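PDB 5UOF: alpha,alpha-trehalose-phosphate synthase (UDP-forming), which belongs to glycosyltransferase family 20 and has the GT-B architecture of that clan, with two Rossmann-like halves facing each other. Local coordinates for residues Q125-L130 / H148-L153; K156-F161 / R462-A467; K266-V271 / R425-P430. All coordinates share one frame; numbering follows the deposited sequence.

Interaction 1. Residues Q125-L130 / H148-L153; sequences QLAALL and HALREL. With EDO (1,2-ethanediol), chain I.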
ATOM      1  N   GLN A 125      -6.769 -13.088  32.588  1.00 24.61           N
ATOM      2  CA  GLN A 125      -5.721 -13.667  33.431  1.00 25.59           C
ATOM      3  C   GLN A 125      -4.902 -12.583  34.120  1.00 29.21           C
ATOM      4  O   GLN A 125      -4.587 -12.698  35.313  1.00 36.75           O
ATOM      5  CB  GLN A 125      -4.813 -14.577  32.604  1.00 31.51           C
ATOM      6  CG  GLN A 125      -5.473 -15.866  32.133  1.00 35.39           C
ATOM      7  CD  GLN A 125      -5.812 -16.790  33.279  1.00 46.14           C
ATOM      8  OE1 GLN A 125      -4.962 -17.097  34.113  1.00 50.87           O
ATOM      9  NE2 GLN A 125      -7.064 -17.228  33.338  1.00 51.14           N
ATOM     10  N   LEU A 126      -4.558 -11.516  33.391  1.00 28.40           N
ATOM     11  CA  LEU A 126      -3.751 -10.447  33.975  1.00 33.30           C
ATOM     12  C   LEU A 126      -4.531  -9.660  35.027  1.00 39.78           C
ATOM     13  O   LEU A 126      -3.966  -9.257  36.052  1.00 31.48           O
ATOM     14  CB  LEU A 126      -3.250  -9.511  32.881  1.00 28.94           C
ATOM     15  CG  LEU A 126      -2.453  -8.318  33.415  1.00 29.44           C
ATOM     16  CD1 LEU A 126      -1.192  -8.804  34.121  1.00 30.36           C
ATOM     17  CD2 LEU A 126      -2.119  -7.349  32.316  1.00 27.59           C
ATOM     18  N   ALA A 127      -5.829  -9.446  34.796  1.00 34.18           N
ATOM     19  CA  ALA A 127      -6.578  -8.462  35.574  1.00 34.10           C
ATOM     20  C   ALA A 127      -6.541  -8.773  37.065  1.00 26.78           C
ATOM     21  O   ALA A 127      -6.446  -7.861  37.895  1.00 27.31           O
ATOM     22  CB  ALA A 127      -8.022  -8.396  35.075  1.00 34.44           C
ATOM     23  N   ALA A 128      -6.590 -10.058  37.423  1.00 29.27           N
ATOM     24  CA  ALA A 128      -6.600 -10.440  38.828  1.00 33.53           C
ATOM     25  C   ALA A 128      -5.286 -10.113  39.523  1.00 33.74           C
ATOM     26  O   ALA A 128      -5.255 -10.021  40.754  1.00 36.60           O
ATOM     27  CB  ALA A 128      -6.903 -11.932  38.964  1.00 40.01           C
ATOM     28  N   LEU A 129      -4.205  -9.927  38.769  1.00 33.10           N
ATOM     29  CA  LEU A 129      -2.903  -9.632  39.355  1.00 36.63           C
ATOM     30  C   LEU A 129      -2.641  -8.140  39.514  1.00 30.31           C
ATOM     31  O   LEU A 129      -1.611  -7.768  40.091  1.00 29.79           O
ATOM     32  CB  LEU A 129      -1.787 -10.237  38.499  1.00 36.23           C
ATOM     33  CG  LEU A 129      -1.921 -11.696  38.085  1.00 42.48           C
ATOM     34  CD1 LEU A 129      -0.836 -12.059  37.087  1.00 44.69           C
ATOM     35  CD2 LEU A 129      -1.867 -12.597  39.298  1.00 46.83           C
ATOM     36  N   LEU A 130      -3.541  -7.285  39.034  1.00 27.84           N
ATOM     37  CA  LEU A 130      -3.302  -5.849  39.010  1.00 27.32           C
ATOM     38  C   LEU A 130      -3.579  -5.193  40.351  1.00 31.40           C
ATOM     39  O   LEU A 130      -4.513  -5.566  41.067  1.00 34.10           O
ATOM     40  CB  LEU A 130      -4.175  -5.184  37.951  1.00 28.22           C
ATOM     41  CG  LEU A 130      -3.793  -5.544  36.520  1.00 26.52           C
ATOM     42  CD1 LEU A 130      -4.752  -4.918  35.523  1.00 29.17           C
ATOM     43  CD2 LEU A 130      -2.350  -5.097  36.239  1.00 26.66           C
ATOM     44  N   HIS A 148      -8.324  -2.674  25.328  1.00 15.87           N
ATOM     45  CA  HIS A 148      -9.778  -2.632  25.230  1.00 16.38           C
ATOM     46  C   HIS A 148     -10.402  -3.743  26.065  1.00 20.17           C
ATOM     47  O   HIS A 148     -11.393  -3.521  26.772  1.00 22.15           O
ATOM     48  CB  HIS A 148     -10.205  -2.724  23.760  1.00 17.95           C
ATOM     49  CG  HIS A 148     -11.678  -2.565  23.563  1.00 24.92           C
ATOM     50  ND1 HIS A 148     -12.541  -3.639  23.511  1.00 25.67           N
ATOM     51  CD2 HIS A 148     -12.448  -1.457  23.462  1.00 24.00           C
ATOM     52  CE1 HIS A 148     -13.775  -3.201  23.355  1.00 24.43           C
ATOM     53  NE2 HIS A 148     -13.748  -1.880  23.327  1.00 23.73           N
ATOM     54  N   ALA A 149      -9.804  -4.934  26.035  1.00 20.75           N
ATOM     55  CA  ALA A 149     -10.304  -6.037  26.848  1.00 18.44           C
ATOM     56  C   ALA A 149     -10.169  -5.723  28.335  1.00 21.51           C
ATOM     57  O   ALA A 149     -11.075  -6.019  29.124  1.00 20.94           O
ATOM     58  CB  ALA A 149      -9.562  -7.323  26.490  1.00 21.20           C
ATOM     59  N   LEU A 150      -9.050  -5.107  28.731  1.00 20.15           N
ATOM     60  CA  LEU A 150      -8.890  -4.706  30.129  1.00 22.38           C
ATOM     61  C   LEU A 150      -9.931  -3.662  30.527  1.00 22.18           C
ATOM     62  O   LEU A 150     -10.501  -3.731  31.626  1.00 25.39           O
ATOM     63  CB  LEU A 150      -7.473  -4.173  30.365  1.00 19.41           C
ATOM     64  CG  LEU A 150      -6.327  -5.191  30.379  1.00 25.60           C
ATOM     65  CD1 LEU A 150      -4.985  -4.490  30.483  1.00 21.43           C
ATOM     66  CD2 LEU A 150      -6.475  -6.196  31.523  1.00 21.45           C
ATOM     67  N   ARG A 151     -10.202  -2.689  29.645  1.00 20.23           N
ATOM     68  CA  ARG A 151     -11.214  -1.681  29.957  1.00 21.11           C
ATOM     69  C   ARG A 151     -12.573  -2.336  30.184  1.00 22.11           C
ATOM     70  O   ARG A 151     -13.295  -1.968  31.117  1.00 27.74           O
ATOM     71  CB  ARG A 151     -11.315  -0.636  28.849  1.00 23.35           C
ATOM     72  CG  ARG A 151     -10.025   0.102  28.520  1.00 20.55           C
ATOM     73  CD  ARG A 151      -9.477   0.884  29.714  1.00 19.68           C
ATOM     74  NE  ARG A 151      -8.303   1.644  29.281  1.00 19.03           N
ATOM     75  CZ  ARG A 151      -7.372   2.140  30.090  1.00 22.39           C
ATOM     76  NH1 ARG A 151      -7.453   1.963  31.406  1.00 21.61           N
ATOM     77  NH2 ARG A 151      -6.348   2.811  29.571  1.00 21.34           N
ATOM     78  N   GLU A 152     -12.929  -3.318  29.343  0.91 21.83           N
ATOM     79  CA  GLU A 152     -14.172  -4.061  29.530  0.52 21.78           C
ATOM     80  C   GLU A 152     -14.240  -4.747  30.889  0.83 23.01           C
ATOM     81  O   GLU A 152     -15.343  -5.026  31.384  0.77 24.62           O
ATOM     82  CB  GLU A 152     -14.337  -5.103  28.424  0.52 21.76           C
ATOM     83  CG  GLU A 152     -14.507  -4.504  27.032  0.52 31.85           C
ATOM     84  CD  GLU A 152     -15.910  -3.992  26.796  0.52 43.54           C
ATOM     85  OE1 GLU A 152     -16.868  -4.771  26.993  0.52 47.47           O
ATOM     86  OE2 GLU A 152     -16.058  -2.808  26.428  0.52 47.63           O
ATOM     87  N   LEU A 153     -13.096  -5.034  31.503  1.00 27.48           N
ATOM     88  CA  LEU A 153     -13.068  -5.644  32.826  1.00 27.82           C
ATOM     89  C   LEU A 153     -13.048  -4.612  33.948  1.00 29.44           C
ATOM     90  O   LEU A 153     -12.936  -4.990  35.117  1.00 34.39           O
ATOM     91  CB  LEU A 153     -11.856  -6.577  32.958  1.00 27.85           C
ATOM     92  CG  LEU A 153     -11.813  -7.733  31.954  1.00 31.55           C
ATOM     93  CD1 LEU A 153     -10.510  -8.506  32.060  1.00 35.26           C
ATOM     94  CD2 LEU A 153     -13.006  -8.659  32.152  1.00 32.90           C
TER
HETATM   95  C1  EDO I 507     -10.414  -7.945  22.841  1.00 30.42           C
HETATM   96  O1  EDO I 507     -11.265  -9.090  22.841  1.00 38.85           O
HETATM   97  C2  EDO I 507     -11.255  -6.690  22.693  1.00 26.46           C
HETATM   98  O2  EDO I 507     -11.964  -6.413  23.908  1.00 28.45           O
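Leu126 and Leu150 meet through single methyl groups, CD2 of Leu126 lying 4.4 Å from CD1 of Leu150. With CG anti to the backbone N (chi1 177°), the Leu126 side chain reaches Leu150 and also touches Ile13 and Val15 of strand 12-16. Next along the chain, Ala127 points its CB at the partner helix and is touched by two leucines. Leu153 CD1 is the nearer at 3.9 Å from Ala127 CB, while Leu150 CD2 stands 4.5 Å from the same methyl. The small side chain matches a CA separation of 7.0 Å between Ala127 and Leu150. From Ala127 to Leu130 the backbone forms a type I beta turn, closed by Leu130 N to Ala127 O at 3.2 Å. After the turn, Leu130 CB points toward the other helix, but its side chain stays at the fringe, CD1 being 4.5 Å from Leu150 CD2 without a real touch, and packs on Ile13, Ile136 and Val155. All the direct contacts are thus apolar, and burial rises from Leu153, at the surface, towards Leu126 and Leu150.

A 1,2-ethanediol molecule, probably from the crystallisation liquor, adds a polar link between the helices. Its O2 lies in the plane of the His148 ring, at the ring edge, 2.9 Å from ND1 in a nearly straight hydrogen bond (171°); either partner could be the donor. The diol also hydrogen-bonds to Leu116 O of helix 109-127. The whole is a helix-helix contact of a Rossmann-like alpha/beta layer: helix 146-152 is the crossover of a beta-alpha-beta unit joining the adjacent parallel strands 135-139 and 159-162, and helix 109-127 packs beside it over the N-terminal sheet of the GT-B fold.

Interaction 2. Residues K156-F161 / R462-A467; sequences KNPIGF and RSVAAA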
ATOM      1  N   LYS A 156      -8.889   0.606  35.150  1.00 24.26           N
ATOM      2  CA  LYS A 156      -8.704   2.033  34.933  1.00 24.20           C
ATOM      3  C   LYS A 156      -7.239   2.448  34.945  1.00 25.17           C
ATOM      4  O   LYS A 156      -6.949   3.643  34.822  1.00 25.36           O
ATOM      5  CB  LYS A 156      -9.484   2.822  35.988  1.00 28.02           C
ATOM      6  CG  LYS A 156     -10.956   2.469  35.991  1.00 31.09           C
ATOM      7  CD  LYS A 156     -11.790   3.473  36.758  1.00 43.04           C
ATOM      8  CE  LYS A 156     -13.267   3.159  36.568  1.00 51.31           C
ATOM      9  NZ  LYS A 156     -13.568   2.871  35.131  1.00 57.19           N
ATOM     10  N   ASN A 157      -6.316   1.494  35.071  1.00 25.49           N
ATOM     11  CA  ASN A 157      -4.897   1.799  35.156  1.00 25.97           C
ATOM     12  C   ASN A 157      -4.417   2.566  33.923  1.00 21.85           C
ATOM     13  O   ASN A 157      -5.006   2.453  32.844  1.00 20.99           O
ATOM     14  CB  ASN A 157      -4.090   0.509  35.272  1.00 23.69           C
ATOM     15  CG  ASN A 157      -4.423  -0.275  36.514  1.00 24.10           C
ATOM     16  OD1 ASN A 157      -5.559  -0.721  36.702  1.00 24.58           O
ATOM     17  ND2 ASN A 157      -3.428  -0.459  37.368  1.00 24.79           N
ATOM     18  N   PRO A 158      -3.329   3.324  34.046  1.00 21.86           N
ATOM     19  CA  PRO A 158      -2.637   3.793  32.839  1.00 20.72           C
ATOM     20  C   PRO A 158      -2.176   2.596  32.027  1.00 21.51           C
ATOM     21  O   PRO A 158      -1.543   1.680  32.555  1.00 19.95           O
ATOM     22  CB  PRO A 158      -1.449   4.590  33.393  1.00 21.22           C
ATOM     23  CG  PRO A 158      -1.832   4.916  34.823  1.00 23.71           C
ATOM     24  CD  PRO A 158      -2.626   3.736  35.273  1.00 23.00           C
ATOM     25  N   ILE A 159      -2.509   2.590  30.734  1.00 18.63           N
ATOM     26  CA  ILE A 159      -2.079   1.521  29.844  1.00 17.69           C
ATOM     27  C   ILE A 159      -1.450   2.154  28.620  1.00 21.24           C
ATOM     28  O   ILE A 159      -2.043   3.046  28.012  1.00 16.97           O
ATOM     29  CB  ILE A 159      -3.236   0.601  29.409  1.00 17.62           C
ATOM     30  CG1 ILE A 159      -4.113   0.212  30.605  1.00 19.94           C
ATOM     31  CG2 ILE A 159      -2.675  -0.650  28.750  1.00 17.73           C
ATOM     32  CD1 ILE A 159      -5.333  -0.629  30.206  1.00 21.49           C
ATOM     33  N   GLY A 160      -0.265   1.685  28.255  1.00 16.33           N
ATOM     34  CA  GLY A 160       0.405   2.146  27.055  1.00 15.50           C
ATOM     35  C   GLY A 160       0.596   1.012  26.068  1.00 14.74           C
ATOM     36  O   GLY A 160       0.713  -0.154  26.448  1.00 18.22           O
ATOM     37  N   PHE A 161       0.641   1.371  24.787  1.00 13.97           N
ATOM     38  CA  PHE A 161       0.882   0.424  23.708  1.00 13.29           C
ATOM     39  C   PHE A 161       2.096   0.902  22.939  1.00 16.32           C
ATOM     40  O   PHE A 161       2.249   2.104  22.712  1.00 16.62           O
ATOM     41  CB  PHE A 161      -0.339   0.339  22.755  1.00 14.27           C
ATOM     42  CG  PHE A 161      -0.188  -0.673  21.639  1.00 17.28           C
ATOM     43  CD1 PHE A 161      -0.172  -2.038  21.913  1.00 15.72           C
ATOM     44  CD2 PHE A 161      -0.107  -0.259  20.310  1.00 14.37           C
ATOM     45  CE1 PHE A 161      -0.046  -2.970  20.886  1.00 12.67           C
ATOM     46  CE2 PHE A 161       0.017  -1.191  19.279  1.00 12.61           C
ATOM     47  CZ  PHE A 161       0.049  -2.541  19.565  1.00 14.42           C
ATOM     48  N   ARG A 462       3.839   7.561  33.479  1.00 22.19           N
ATOM     49  CA  ARG A 462       3.764   8.227  34.772  1.00 23.24           C
ATOM     50  C   ARG A 462       3.049   9.566  34.666  1.00 25.28           C
ATOM     51  O   ARG A 462       2.362   9.976  35.608  1.00 27.19           O
ATOM     52  CB  ARG A 462       5.169   8.390  35.352  1.00 23.05           C
ATOM     53  CG  ARG A 462       5.771   7.071  35.770  1.00 24.44           C
ATOM     54  CD  ARG A 462       7.216   7.192  36.224  1.00 29.97           C
ATOM     55  NE  ARG A 462       7.704   5.914  36.738  1.00 34.79           N
ATOM     56  CZ  ARG A 462       8.984   5.555  36.773  1.00 32.08           C
ATOM     57  NH1 ARG A 462       9.923   6.374  36.317  1.00 30.12           N
ATOM     58  NH2 ARG A 462       9.325   4.368  37.257  1.00 31.68           N
ATOM     59  N   SER A 463       3.180  10.255  33.527  1.00 24.31           N
ATOM     60  CA  SER A 463       2.465  11.517  33.347  1.00 23.56           C
ATOM     61  C   SER A 463       0.957  11.301  33.303  1.00 25.32           C
ATOM     62  O   SER A 463       0.195  12.131  33.812  1.00 29.52           O
ATOM     63  CB  SER A 463       2.934  12.222  32.077  1.00 25.94           C
ATOM     64  OG  SER A 463       4.228  12.758  32.271  1.00 30.10           O
ATOM     65  N   VAL A 464       0.506  10.211  32.675  1.00 27.50           N
ATOM     66  CA  VAL A 464      -0.917   9.879  32.705  1.00 28.95           C
ATOM     67  C   VAL A 464      -1.395   9.746  34.146  1.00 28.03           C
ATOM     68  O   VAL A 464      -2.414  10.325  34.540  1.00 26.78           O
ATOM     69  CB  VAL A 464      -1.191   8.597  31.901  1.00 23.91           C
ATOM     70  CG1 VAL A 464      -2.669   8.197  32.034  1.00 26.12           C
ATOM     71  CG2 VAL A 464      -0.834   8.801  30.449  1.00 22.83           C
ATOM     72  N   ALA A 465      -0.651   8.991  34.958  1.00 27.71           N
ATOM     73  CA  ALA A 465      -1.037   8.791  36.351  1.00 29.50           C
ATOM     74  C   ALA A 465      -1.084  10.113  37.108  1.00 31.39           C
ATOM     75  O   ALA A 465      -2.014  10.362  37.888  1.00 33.33           O
ATOM     76  CB  ALA A 465      -0.071   7.815  37.024  1.00 26.81           C
ATOM     77  N   ALA A 466      -0.100  10.983  36.876  1.00 30.50           N
ATOM     78  CA  ALA A 466      -0.054  12.249  37.600  1.00 31.91           C
ATOM     79  C   ALA A 466      -1.220  13.150  37.215  1.00 33.39           C
ATOM     80  O   ALA A 466      -1.802  13.822  38.075  1.00 31.96           O
ATOM     81  CB  ALA A 466       1.278  12.951  37.342  1.00 32.07           C
ATOM     82  N   ALA A 467      -1.578  13.176  35.927  1.00 34.20           N
ATOM     83  CA  ALA A 467      -2.700  13.999  35.490  1.00 35.16           C
ATOM     84  C   ALA A 467      -4.006  13.511  36.102  1.00 40.49           C
ATOM     85  O   ALA A 467      -4.806  14.310  36.604  1.00 42.64           O
ATOM     86  CB  ALA A 467      -2.782  14.003  33.961  1.00 41.65           C
TER
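Pro158 faces Val464 and Ala465 with two atoms of its ring, and these apolar touches make up the direct contact. Pro158 CB lies 4.0 Å from Val464 CG1, and Pro158 CG is likewise 4.0 Å from Ala465 CB, so neighbouring corners of the pyrrolidine ring each meet a methyl on successive helix residues. On Val464 the touching branch, CG1, is the one anti to the backbone N (chi1 175°). The short Ala465 side chain is consistent with the close approach, the CA atoms of Pro158 and Ala465 being 6.3 Å apart. Little area is involved, 103 Å² over both sides, and the three touching residues are only partly exposed.

Polar bonding runs alongside the contact instead of across it. Asn157 directs its CB away from the helix, and its ND2 is held by two backbone oxygens, Arg131 O and Asp134 O, which probably helps hold the chain just before the proline. Backbone hydrogen bonds tie Pro158 and Gly160 to Ile136 and, on the other flank, Ile159 to Asp190. The helix keeps its own pattern, with Ala466 N bonded to Arg462 O at 2.9 Å.

Strand 159-162 therefore lies between strands 135-139 and 191-194, with different layers on its two faces. Ile159 points away from 462-467 and packs on Ala147 of helix 146-152, whereas Pro158 points towards helix 450-472, the C-terminal helix that covers the N-terminal half here, as in other GT-B proteins. Along that helix Val464 also touches Asp190, and Arg462 reaches Leu135 and helix 32-43 at Glu42 and Thr43.

Interaction 3. Residues K266-V271 / R425-P430; sequences KLVMSV and RALSMP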
ATOM      1  N   LYS A 266      36.913  -8.051   0.006  1.00 14.07           N
ATOM      2  CA  LYS A 266      35.956  -7.245   0.754  1.00 11.87           C
ATOM      3  C   LYS A 266      34.730  -8.078   1.105  1.00 12.34           C
ATOM      4  O   LYS A 266      34.406  -9.060   0.437  1.00 12.99           O
ATOM      5  CB  LYS A 266      35.529  -6.023  -0.060  1.00 13.35           C
ATOM      6  CG  LYS A 266      36.669  -5.127  -0.514  1.00 22.86           C
ATOM      7  CD  LYS A 266      37.114  -4.174   0.568  1.00 33.01           C
ATOM      8  CE  LYS A 266      38.130  -3.170   0.013  1.00 41.61           C
ATOM      9  NZ  LYS A 266      38.471  -2.099   0.993  1.00 45.89           N
ATOM     10  N   LEU A 267      34.048  -7.673   2.174  1.00 11.62           N
ATOM     11  CA  LEU A 267      32.938  -8.425   2.736  1.00 11.41           C
ATOM     12  C   LEU A 267      31.725  -7.516   2.857  1.00 12.80           C
ATOM     13  O   LEU A 267      31.805  -6.449   3.482  1.00 10.13           O
ATOM     14  CB  LEU A 267      33.312  -9.003   4.106  1.00 10.54           C
ATOM     15  CG  LEU A 267      32.175  -9.602   4.944  1.00 13.22           C
ATOM     16  CD1 LEU A 267      31.564 -10.808   4.249  1.00 11.86           C
ATOM     17  CD2 LEU A 267      32.683  -9.989   6.335  1.00 10.81           C
ATOM     18  N   VAL A 268      30.614  -7.935   2.244  1.00 10.28           N
ATOM     19  CA  VAL A 268      29.304  -7.313   2.429  1.00 11.86           C
ATOM     20  C   VAL A 268      28.497  -8.228   3.342  1.00 11.04           C
ATOM     21  O   VAL A 268      28.354  -9.424   3.057  1.00 11.06           O
ATOM     22  CB  VAL A 268      28.586  -7.106   1.083  1.00  9.84           C
ATOM     23  CG1 VAL A 268      27.237  -6.409   1.284  1.00 11.06           C
ATOM     24  CG2 VAL A 268      29.465  -6.303   0.137  1.00 11.47           C
ATOM     25  N   MET A 269      27.986  -7.687   4.449  1.00 10.36           N
ATOM     26  CA  MET A 269      27.217  -8.467   5.416  1.00  8.81           C
ATOM     27  C   MET A 269      25.747  -8.104   5.311  1.00 11.14           C
ATOM     28  O   MET A 269      25.399  -6.931   5.139  1.00 11.09           O
ATOM     29  CB  MET A 269      27.682  -8.214   6.859  1.00 11.22           C
ATOM     30  CG  MET A 269      28.952  -8.932   7.269  1.00 12.45           C
ATOM     31  SD  MET A 269      28.812 -10.730   7.314  1.00 15.41           S
ATOM     32  CE  MET A 269      27.494 -10.928   8.497  1.00 16.81           C
ATOM     33  N   SER A 270      24.895  -9.116   5.456  1.00 12.15           N
ATOM     34  CA  SER A 270      23.446  -8.967   5.392  1.00 10.76           C
ATOM     35  C   SER A 270      22.860 -10.028   6.319  1.00 12.35           C
ATOM     36  O   SER A 270      23.272 -11.192   6.263  1.00 13.07           O
ATOM     37  CB  SER A 270      22.959  -9.134   3.942  1.00 16.33           C
ATOM     38  OG  SER A 270      21.563  -8.937   3.800  1.00 18.15           O
ATOM     39  N   VAL A 271      21.938  -9.631   7.200  1.00 12.30           N
ATOM     40  CA  VAL A 271      21.379 -10.539   8.202  1.00 13.62           C
ATOM     41  C   VAL A 271      19.884 -10.264   8.275  1.00 12.27           C
ATOM     42  O   VAL A 271      19.478  -9.151   8.627  1.00 12.86           O
ATOM     43  CB  VAL A 271      22.015 -10.363   9.595  1.00 15.40           C
ATOM     44  CG1 VAL A 271      21.419 -11.348  10.568  1.00 14.97           C
ATOM     45  CG2 VAL A 271      23.536 -10.551   9.548  1.00 15.05           C
ATOM     46  N   ARG A 425      29.523   2.105  -4.776  1.00 10.54           N
ATOM     47  CA  ARG A 425      30.002   3.313  -4.122  1.00 10.29           C
ATOM     48  C   ARG A 425      30.485   3.011  -2.710  1.00 13.72           C
ATOM     49  O   ARG A 425      31.538   3.499  -2.280  1.00 13.26           O
ATOM     50  CB  ARG A 425      28.893   4.359  -4.081  1.00 13.21           C
ATOM     51  CG  ARG A 425      29.322   5.619  -3.384  1.00 13.55           C
ATOM     52  CD  ARG A 425      28.337   6.751  -3.557  1.00 17.01           C
ATOM     53  NE  ARG A 425      28.755   7.904  -2.767  1.00 16.68           N
ATOM     54  CZ  ARG A 425      27.980   8.940  -2.497  1.00 20.81           C
ATOM     55  NH1 ARG A 425      26.727   8.985  -2.970  1.00 19.71           N
ATOM     56  NH2 ARG A 425      28.464   9.927  -1.753  1.00 19.45           N
ATOM     57  N   ALA A 426      29.726   2.194  -1.981  1.00 11.96           N
ATOM     58  CA  ALA A 426      30.114   1.819  -0.622  1.00 10.36           C
ATOM     59  C   ALA A 426      31.465   1.106  -0.599  1.00 15.91           C
ATOM     60  O   ALA A 426      32.306   1.373   0.270  1.00 14.20           O
ATOM     61  CB  ALA A 426      29.033   0.929  -0.013  1.00 10.83           C
ATOM     62  N   LEU A 427      31.681   0.181  -1.534  1.00 10.39           N
ATOM     63  CA  LEU A 427      32.902  -0.614  -1.515  1.00 12.86           C
ATOM     64  C   LEU A 427      34.138   0.222  -1.815  1.00 14.55           C
ATOM     65  O   LEU A 427      35.234  -0.121  -1.360  1.00 17.18           O
ATOM     66  CB  LEU A 427      32.792  -1.767  -2.514  1.00 11.64           C
ATOM     67  CG  LEU A 427      31.876  -2.935  -2.132  1.00 12.79           C
ATOM     68  CD1 LEU A 427      31.509  -3.775  -3.350  1.00 16.06           C
ATOM     69  CD2 LEU A 427      32.505  -3.797  -1.007  1.00 12.08           C
ATOM     70  N   SER A 428      34.007   1.303  -2.581  1.00 13.94           N
ATOM     71  CA  SER A 428      35.144   2.132  -2.956  0.61 17.03           C
ATOM     72  C   SER A 428      35.203   3.449  -2.192  1.00 17.65           C
ATOM     73  O   SER A 428      36.064   4.281  -2.491  1.00 15.70           O
ATOM     74  CB  SER A 428      35.120   2.394  -4.464  0.61 21.52           C
ATOM     75  OG  SER A 428      35.518   1.238  -5.184  0.61 22.78           O
ATOM     76  N   MET A 429      34.326   3.655  -1.209  1.00 13.57           N
ATOM     77  CA  MET A 429      34.212   4.965  -0.579  1.00 11.80           C
ATOM     78  C   MET A 429      35.504   5.342   0.146  1.00 12.14           C
ATOM     79  O   MET A 429      36.029   4.538   0.934  1.00 13.86           O
ATOM     80  CB  MET A 429      33.034   4.997   0.400  1.00 10.80           C
ATOM     81  CG  MET A 429      32.723   6.412   0.868  1.00 10.95           C
ATOM     82  SD  MET A 429      31.311   6.482   1.968  1.00 13.36           S
ATOM     83  CE  MET A 429      29.948   6.179   0.824  1.00  8.80           C
ATOM     84  N   PRO A 430      36.051   6.539  -0.099  1.00 14.47           N
ATOM     85  CA  PRO A 430      37.263   6.957   0.615  1.00 15.92           C
ATOM     86  C   PRO A 430      37.037   6.993   2.117  1.00 14.71           C
ATOM     87  O   PRO A 430      35.940   7.285   2.592  1.00 13.28           O
ATOM     88  CB  PRO A 430      37.533   8.362   0.069  1.00 17.77           C
ATOM     89  CG  PRO A 430      36.897   8.360  -1.298  1.00 15.12           C
ATOM     90  CD  PRO A 430      35.654   7.512  -1.137  1.00 12.14           C
TER
HETATM   91  O   HOH W   1      35.753  -1.299   0.809  1.00 35.42           O
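Lys266 NZ donates to a water 2.8 Å away, and that water also lies close to Leu427 O on the helix. The water-to-Leu427 O separation, 2.5 Å, is too short for an ordinary hydrogen bond, which leaves the second half of this bridge doubtful. A bend at chi2 (-82°) turns the lysine chain and brings the ammonium group near the C-terminal end of helix 416-428, where its charge would probably suit the helix dipole. The direct contact is apolar. Leu427 CD2 sits between two strand residues on the same side, 3.9 Å from Lys266 CB and 4.1 Å from Val268 CG2, and the Leu427 and Val268 side chains cross at about a right angle. Strand 266-271 is a central strand of the parallel sheet in the C-terminal Rossmann-like half of the GT-B fold, and helix 416-428, following edge strand 409-411, packs on that sheet. Leu427 accordingly also touches Val364 of the adjacent strand 364-367, and Trp297 packs against it from a loop. Val268 continues onto Val301 and Leu303 of strand 301-306, while its backbone pairs with Ser302 and Val304.

Interactions 1 and 2 adjoin in the N-terminal half, their centres about 15 Å apart, and use consecutive elements of the chain, helix 146-152 and strand 159-162. They meet directly: Arg151 NH1 lies 2.9 Å from Asn157 O, probably a hydrogen bond, and Leu150 CD1 is 3.9 Å from Ile159 CD1. Interaction 1 joins two helices on one face of the sheet and is partly buried; interaction 2 sets the C-terminal helix against the other face, at the surface. Interaction 3, about 50 Å from interaction 1 between centres, is the buried one, in the opposite half. All three are apolar in their direct contacts; of the three, interaction 3 alone adds a lysine bound to a water near a helix carbonyl.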